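Local coordinates for endo-xylogalacturonan hydrolase A (Aspergillus tubingensis, PDB 4C2L), which hydrolyses the xylose-substituted galacturonan backbone of xylogalacturonan, a component of the hairy regions of pectin, as a secreted family 28 glycosidase, at residues Leu102-Leu107 and Leu144-Leu149; Val168-Leu173 and Val199-Val204. All blocks are in the same frame, centred on the assembly; numbering follows the deposited sequence.

Contact 1: residues Leu102-Leu107 and Leu144-Leu149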
loop_
_atom_site.group_PDB
_atom_site.type_symbol
_atom_site.label_atom_id
_atom_site.label_comp_id
_atom_site.label_asym_id
_atom_site.label_seq_id
_atom_site.Cartn_x
_atom_site.Cartn_y
_atom_site.Cartn_z
ATOM N N LEU A 102 -15.826 -12.961 3.973
ATOM C CA LEU A 102 -15.399 -13.296 2.639
ATOM C C LEU A 102 -14.048 -13.971 2.729
ATOM O O LEU A 102 -13.195 -13.564 3.516
ATOM C CB LEU A 102 -15.296 -12.036 1.768
ATOM C CG LEU A 102 -14.372 -12.182 0.551
ATOM C CD1 LEU A 102 -15.112 -12.850 -0.595
ATOM C CD2 LEU A 102 -13.751 -10.871 0.103
ATOM N N LYS A 103 -13.871 -15.006 1.925
ATOM C CA LYS A 103 -12.540 -15.538 1.660
ATOM C C LYS A 103 -12.325 -15.437 0.159
ATOM O O LYS A 103 -13.099 -15.993 -0.623
ATOM C CB LYS A 103 -12.416 -16.991 2.119
ATOM C CG LYS A 103 -12.853 -17.223 3.560
ATOM C CD LYS A 103 -12.767 -18.705 3.916
ATOM C CE LYS A 103 -13.528 -19.022 5.199
ATOM N NZ LYS A 103 -14.989 -19.143 4.926
ATOM N N LEU A 104 -11.302 -14.701 -0.239
ATOM C CA LEU A 104 -10.928 -14.607 -1.639
ATOM C C LEU A 104 -9.547 -15.197 -1.694
ATOM O O LEU A 104 -8.573 -14.577 -1.240
ATOM C CB LEU A 104 -10.923 -13.146 -2.118
ATOM C CG LEU A 104 -10.462 -12.855 -3.558
ATOM C CD1 LEU A 104 -11.408 -13.458 -4.585
ATOM C CD2 LEU A 104 -10.356 -11.354 -3.805
ATOM N N ARG A 105 -9.453 -16.408 -2.213
ATOM C CA ARG A 105 -8.207 -17.146 -1.992
ATOM C C ARG A 105 -7.875 -18.117 -3.086
ATOM O O ARG A 105 -8.761 -18.600 -3.775
ATOM C CB ARG A 105 -8.288 -17.864 -0.653
ATOM C CG ARG A 105 -9.464 -18.820 -0.515
ATOM C CD ARG A 105 -9.436 -19.417 0.888
ATOM N NE ARG A 105 -10.491 -20.393 1.076
ATOM C CZ ARG A 105 -10.488 -21.297 2.050
ATOM N NH1 ARG A 105 -9.462 -21.350 2.900
ATOM N NH2 ARG A 105 -11.496 -22.144 2.159
ATOM N N SER A 106 -6.589 -18.394 -3.256
ATOM C CA SER A 106 -6.179 -19.501 -4.094
ATOM C C SER A 106 -5.700 -20.597 -3.161
ATOM O O SER A 106 -4.779 -20.377 -2.374
ATOM C CB SER A 106 -5.063 -19.109 -5.064
ATOM O OG SER A 106 -4.654 -20.260 -5.800
ATOM N N LEU A 107 -6.366 -21.744 -3.200
ATOM C CA LEU A 107 -5.978 -22.863 -2.334
ATOM C C LEU A 107 -4.870 -23.704 -2.966
ATOM O O LEU A 107 -4.155 -24.420 -2.265
ATOM C CB LEU A 107 -7.196 -23.709 -1.932
ATOM C CG LEU A 107 -8.175 -23.068 -0.936
ATOM C CD1 LEU A 107 -9.379 -23.973 -0.678
ATOM C CD2 LEU A 107 -7.468 -22.714 0.378
ATOM N N LEU A 144 -12.754 -10.357 6.399
ATOM C CA LEU A 144 -12.374 -10.579 5.017
ATOM C C LEU A 144 -10.982 -11.168 4.997
ATOM O O LEU A 144 -10.088 -10.674 5.682
ATOM C CB LEU A 144 -12.385 -9.261 4.243
ATOM C CG LEU A 144 -13.664 -8.423 4.439
ATOM C CD1 LEU A 144 -13.488 -7.005 3.938
ATOM C CD2 LEU A 144 -14.850 -9.083 3.762
ATOM N N GLU A 145 -10.804 -12.213 4.200
ATOM C CA GLU A 145 -9.527 -12.905 4.127
ATOM C C GLU A 145 -9.145 -13.016 2.651
ATOM O O GLU A 145 -9.944 -13.486 1.831
ATOM C CB GLU A 145 -9.673 -14.285 4.795
ATOM C CG GLU A 145 -8.388 -15.081 4.927
ATOM C CD GLU A 145 -8.125 -16.046 3.772
ATOM O OE1 GLU A 145 -8.988 -16.232 2.873
ATOM O OE2 GLU A 145 -7.031 -16.646 3.779
ATOM N N ILE A 146 -7.948 -12.535 2.317
ATOM C CA ILE A 146 -7.434 -12.528 0.958
ATOM C C ILE A 146 -6.086 -13.238 0.992
ATOM O O ILE A 146 -5.153 -12.772 1.640
ATOM C CB ILE A 146 -7.251 -11.090 0.410
ATOM C CG1 ILE A 146 -8.549 -10.277 0.564
ATOM C CG2 ILE A 146 -6.827 -11.112 -1.060
ATOM C CD1 ILE A 146 -8.676 -9.613 1.921
ATOM N N SER A 147 -5.959 -14.353 0.274
ATOM C CA SER A 147 -4.764 -15.175 0.463
ATOM C C SER A 147 -4.390 -16.078 -0.696
ATOM O O SER A 147 -5.239 -16.501 -1.477
ATOM C CB SER A 147 -4.931 -16.036 1.715
ATOM O OG SER A 147 -5.938 -17.024 1.530
ATOM N N GLY A 148 -3.096 -16.357 -0.794
ATOM C CA GLY A 148 -2.579 -17.391 -1.658
ATOM C C GLY A 148 -2.439 -17.048 -3.115
ATOM O O GLY A 148 -1.960 -17.866 -3.899
ATOM N N LEU A 149 -2.815 -15.839 -3.502
ATOM C CA LEU A 149 -2.889 -15.570 -4.929
ATOM C C LEU A 149 -1.876 -14.546 -5.381
ATOM O O LEU A 149 -1.223 -13.907 -4.557
ATOM C CB LEU A 149 -4.315 -15.183 -5.319
ATOM C CG LEU A 149 -4.980 -14.095 -4.511
ATOM C CD1 LEU A 149 -4.510 -12.758 -5.070
ATOM C CD2 LEU A 149 -6.488 -14.250 -4.627
#

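Contact 2: residues Val168-Leu173 and Val199-Val204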
loop_
_atom_site.group_PDB
_atom_site.type_symbol
_atom_site.label_atom_id
_atom_site.label_comp_id
_atom_site.label_asym_id
_atom_site.label_seq_id
_atom_site.Cartn_x
_atom_site.Cartn_y
_atom_site.Cartn_z
ATOM N N VAL A 168 -9.535 -7.616 8.606
ATOM C CA VAL A 168 -9.182 -7.901 7.228
ATOM C C VAL A 168 -7.775 -8.481 7.246
ATOM O O VAL A 168 -6.855 -7.885 7.829
ATOM C CB VAL A 168 -9.198 -6.617 6.384
ATOM C CG1 VAL A 168 -8.846 -6.913 4.930
ATOM C CG2 VAL A 168 -10.575 -5.960 6.486
ATOM N N VAL A 169 -7.606 -9.633 6.606
ATOM C CA VAL A 169 -6.299 -10.286 6.592
ATOM C C VAL A 169 -5.848 -10.587 5.170
ATOM O O VAL A 169 -6.578 -11.238 4.420
ATOM C CB VAL A 169 -6.301 -11.596 7.421
ATOM C CG1 VAL A 169 -4.932 -12.259 7.346
ATOM C CG2 VAL A 169 -6.665 -11.316 8.869
ATOM N N PHE A 170 -4.651 -10.113 4.818
ATOM C CA PHE A 170 -4.010 -10.413 3.535
ATOM C C PHE A 170 -2.852 -11.336 3.866
ATOM O O PHE A 170 -1.982 -10.966 4.651
ATOM C CB PHE A 170 -3.438 -9.146 2.889
ATOM C CG PHE A 170 -4.469 -8.102 2.542
ATOM C CD1 PHE A 170 -4.824 -7.124 3.470
ATOM C CD2 PHE A 170 -5.053 -8.067 1.282
ATOM C CE1 PHE A 170 -5.754 -6.131 3.150
ATOM C CE2 PHE A 170 -5.997 -7.086 0.952
ATOM C CZ PHE A 170 -6.346 -6.115 1.893
ATOM N N SER A 171 -2.837 -12.532 3.281
ATOM C CA SER A 171 -1.773 -13.498 3.599
ATOM C C SER A 171 -1.224 -14.198 2.367
ATOM O O SER A 171 -1.986 -14.558 1.478
ATOM C CB SER A 171 -2.333 -14.559 4.570
ATOM O OG SER A 171 -1.340 -15.504 4.864
ATOM N N ASN A 172 0.093 -14.424 2.327
ATOM C CA ASN A 172 0.689 -15.236 1.267
ATOM C C ASN A 172 0.336 -14.717 -0.128
ATOM O O ASN A 172 -0.153 -15.466 -0.978
ATOM C CB ASN A 172 0.235 -16.698 1.412
ATOM C CG ASN A 172 0.827 -17.360 2.634
ATOM O OD1 ASN A 172 2.002 -17.159 2.935
ATOM N ND2 ASN A 172 0.026 -18.135 3.341
ATOM N N LEU A 173 0.540 -13.423 -0.343
ATOM C CA LEU A 173 0.249 -12.813 -1.631
ATOM C C LEU A 173 1.535 -12.499 -2.381
ATOM O O LEU A 173 2.543 -12.087 -1.779
ATOM C CB LEU A 173 -0.567 -11.520 -1.458
ATOM C CG LEU A 173 -1.933 -11.582 -0.782
ATOM C CD1 LEU A 173 -2.574 -10.201 -0.811
ATOM C CD2 LEU A 173 -2.843 -12.595 -1.484
ATOM N N VAL A 199 -6.472 -4.728 10.656
ATOM C CA VAL A 199 -5.995 -5.185 9.358
ATOM C C VAL A 199 -4.635 -5.842 9.577
ATOM O O VAL A 199 -3.774 -5.291 10.275
ATOM C CB VAL A 199 -5.875 -4.012 8.357
ATOM C CG1 VAL A 199 -5.217 -4.462 7.059
ATOM C CG2 VAL A 199 -7.255 -3.419 8.064
ATOM N N THR A 200 -4.453 -7.019 8.989
ATOM C CA THR A 200 -3.170 -7.715 9.044
ATOM C C THR A 200 -2.686 -8.018 7.631
ATOM O O THR A 200 -3.462 -8.467 6.775
ATOM C CB THR A 200 -3.268 -9.020 9.857
ATOM O OG1 THR A 200 -3.633 -8.712 11.209
ATOM C CG2 THR A 200 -1.917 -9.763 9.872
ATOM N N ILE A 201 -1.406 -7.764 7.400
ATOM C CA ILE A 201 -0.770 -8.053 6.123
ATOM C C ILE A 201 0.430 -8.910 6.474
ATOM O O ILE A 201 1.298 -8.468 7.223
ATOM C CB ILE A 201 -0.291 -6.760 5.425
ATOM C CG1 ILE A 201 -1.486 -5.873 5.085
ATOM C CG2 ILE A 201 0.496 -7.091 4.151
ATOM C CD1 ILE A 201 -1.115 -4.433 4.803
ATOM N N THR A 202 0.479 -10.133 5.950
ATOM C CA THR A 202 1.557 -11.031 6.364
ATOM C C THR A 202 1.996 -11.954 5.254
ATOM O O THR A 202 1.157 -12.477 4.498
ATOM C CB THR A 202 1.175 -11.820 7.644
ATOM O OG1 THR A 202 2.294 -12.615 8.061
ATOM C CG2 THR A 202 -0.042 -12.732 7.398
ATOM N N GLU A 203 3.309 -12.144 5.166
ATOM C CA GLU A 203 3.936 -13.033 4.177
ATOM C C GLU A 203 3.546 -12.616 2.763
ATOM O O GLU A 203 2.921 -13.363 2.001
ATOM C CB GLU A 203 3.610 -14.500 4.466
ATOM C CG GLU A 203 4.129 -14.944 5.833
ATOM C CD GLU A 203 5.648 -15.065 5.920
ATOM O OE1 GLU A 203 6.322 -15.205 4.876
ATOM O OE2 GLU A 203 6.180 -15.044 7.068
ATOM N N VAL A 204 3.881 -11.379 2.438
ATOM C CA VAL A 204 3.581 -10.850 1.108
ATOM C C VAL A 204 4.859 -10.372 0.426
ATOM O O VAL A 204 5.818 -9.956 1.097
ATOM C CB VAL A 204 2.501 -9.724 1.134
ATOM C CG1 VAL A 204 1.242 -10.199 1.835
ATOM C CG2 VAL A 204 3.027 -8.462 1.783
HETATM O O HOH W 1 4.464 -14.147 -0.520
#

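Contact 1: residues Leu102-Leu107 and Leu144-Leu149
Glu-145 turns one carboxylate oxygen toward Lys-103 and Arg-105. Its CB sits 3.8 Å from Leu-102 O. CG continues anti to the backbone N (chi1 -174°), and a bend at chi2 lays the carboxylate along its own strand toward Ser-147, with OE1 leaning partway to strand 102-105. There OE1 meets carbon: CB of Lys-103 at 3.6 Å and CD of Arg-105 at 3.8 Å. The basic ends run on past it, and Arg-105 makes its salt bridge with Asp-71. OE2 takes a bond from Ser-147 OG on its syn side, well out of the carboxylate plane, though the 2.5 Å distance is doubtfully short. Ser-147 OG also rests 3.3 Å from Arg-105 CB.

The two strands are neighbouring rungs of the right-handed parallel beta-helix of family 28. The axes of strands 102-105 and 144-147 run parallel and approach to 4.7 Å. Four backbone bonds join them, from Glu-145 N to Leu-102 O through to Ser-106 N to Ser-147 O. The other face is apolar. Leu-102 CB meets Leu-144 CD2 at 3.6 Å, while Leu-104 packs more loosely on Ile-146 and Leu-149. Strand 134-139 touches Leu-104, Leu-144 and Ile-146 in the core.

Contact 2: residues Val168-Leu173 and Val199-Val204
Phe-170 and Ile-201 lie side by side on the buried face and point the same way. CD1 of the ring touches Ile-201 CG1 obliquely at 3.9 Å. CG of Phe-170 stands beside its backbone N (chi1 -63°). This turns the ring back along the strand, and Val-199 CG1 meets its edge at CE1. Val-199 CG2 packs beside its rung partner, 4.1 Å from Val-168 CB. Further along, Val-204 CG1 fits against Leu-173, 4.0 Å from its CB.

On the other face the bumps are smaller. Val-169 CG2 rests against Thr-200 CB. The methyl CG2 of Thr-202 sits above Phe-170 O and beside Ser-171 OG, while Thr-202 OG1 bonds to Asp-225 O.

Four firm backbone bonds hold these parallel strands in register, among them Phe-170 N to Thr-200 O at 2.8 Å. Both strands then turn a corner, at Asn-172 and Glu-203, each with positive phi. The two corner side chains run alongside each other, Asn-172 OD1 lying 3.5 Å from Glu-203 CB. There a weak bond runs from Leu-173 N to Glu-203 O, and a water donates to both Leu-173 O and Glu-203 O.

The pair joins the first two PbH1 repeats of the beta-helix. Strand 142-152 borders segment 168-173 and packs on Val-168 and Leu-173. Phe-170 and Val-199 touch strand 159-162; Val-199, Ile-201 and Val-204 touch strand 191-196, where Phe-191 meets Phe-170 edge-to-face.

After its first strands, the chain lays down 102-107. It then passes through strand 112-114, helix 118-126 and strand 134-139 before 144-149 returns alongside, so contact 1 closes a loop of 36 residues. Contact 2 opens later and closes a loop of 25 residues, which contains strand 191-196 and no helix. The two loops follow in series and neither nest nor cross. They meet where strands 142-152 and 168-176 are neighbours: Ile-146 N to Val-169 O and Leu-144 O to Val-169 N, both 2.8 Å, are probable hydrogen bonds. The four segments thus stack as consecutive rungs on one side of the beta-helix.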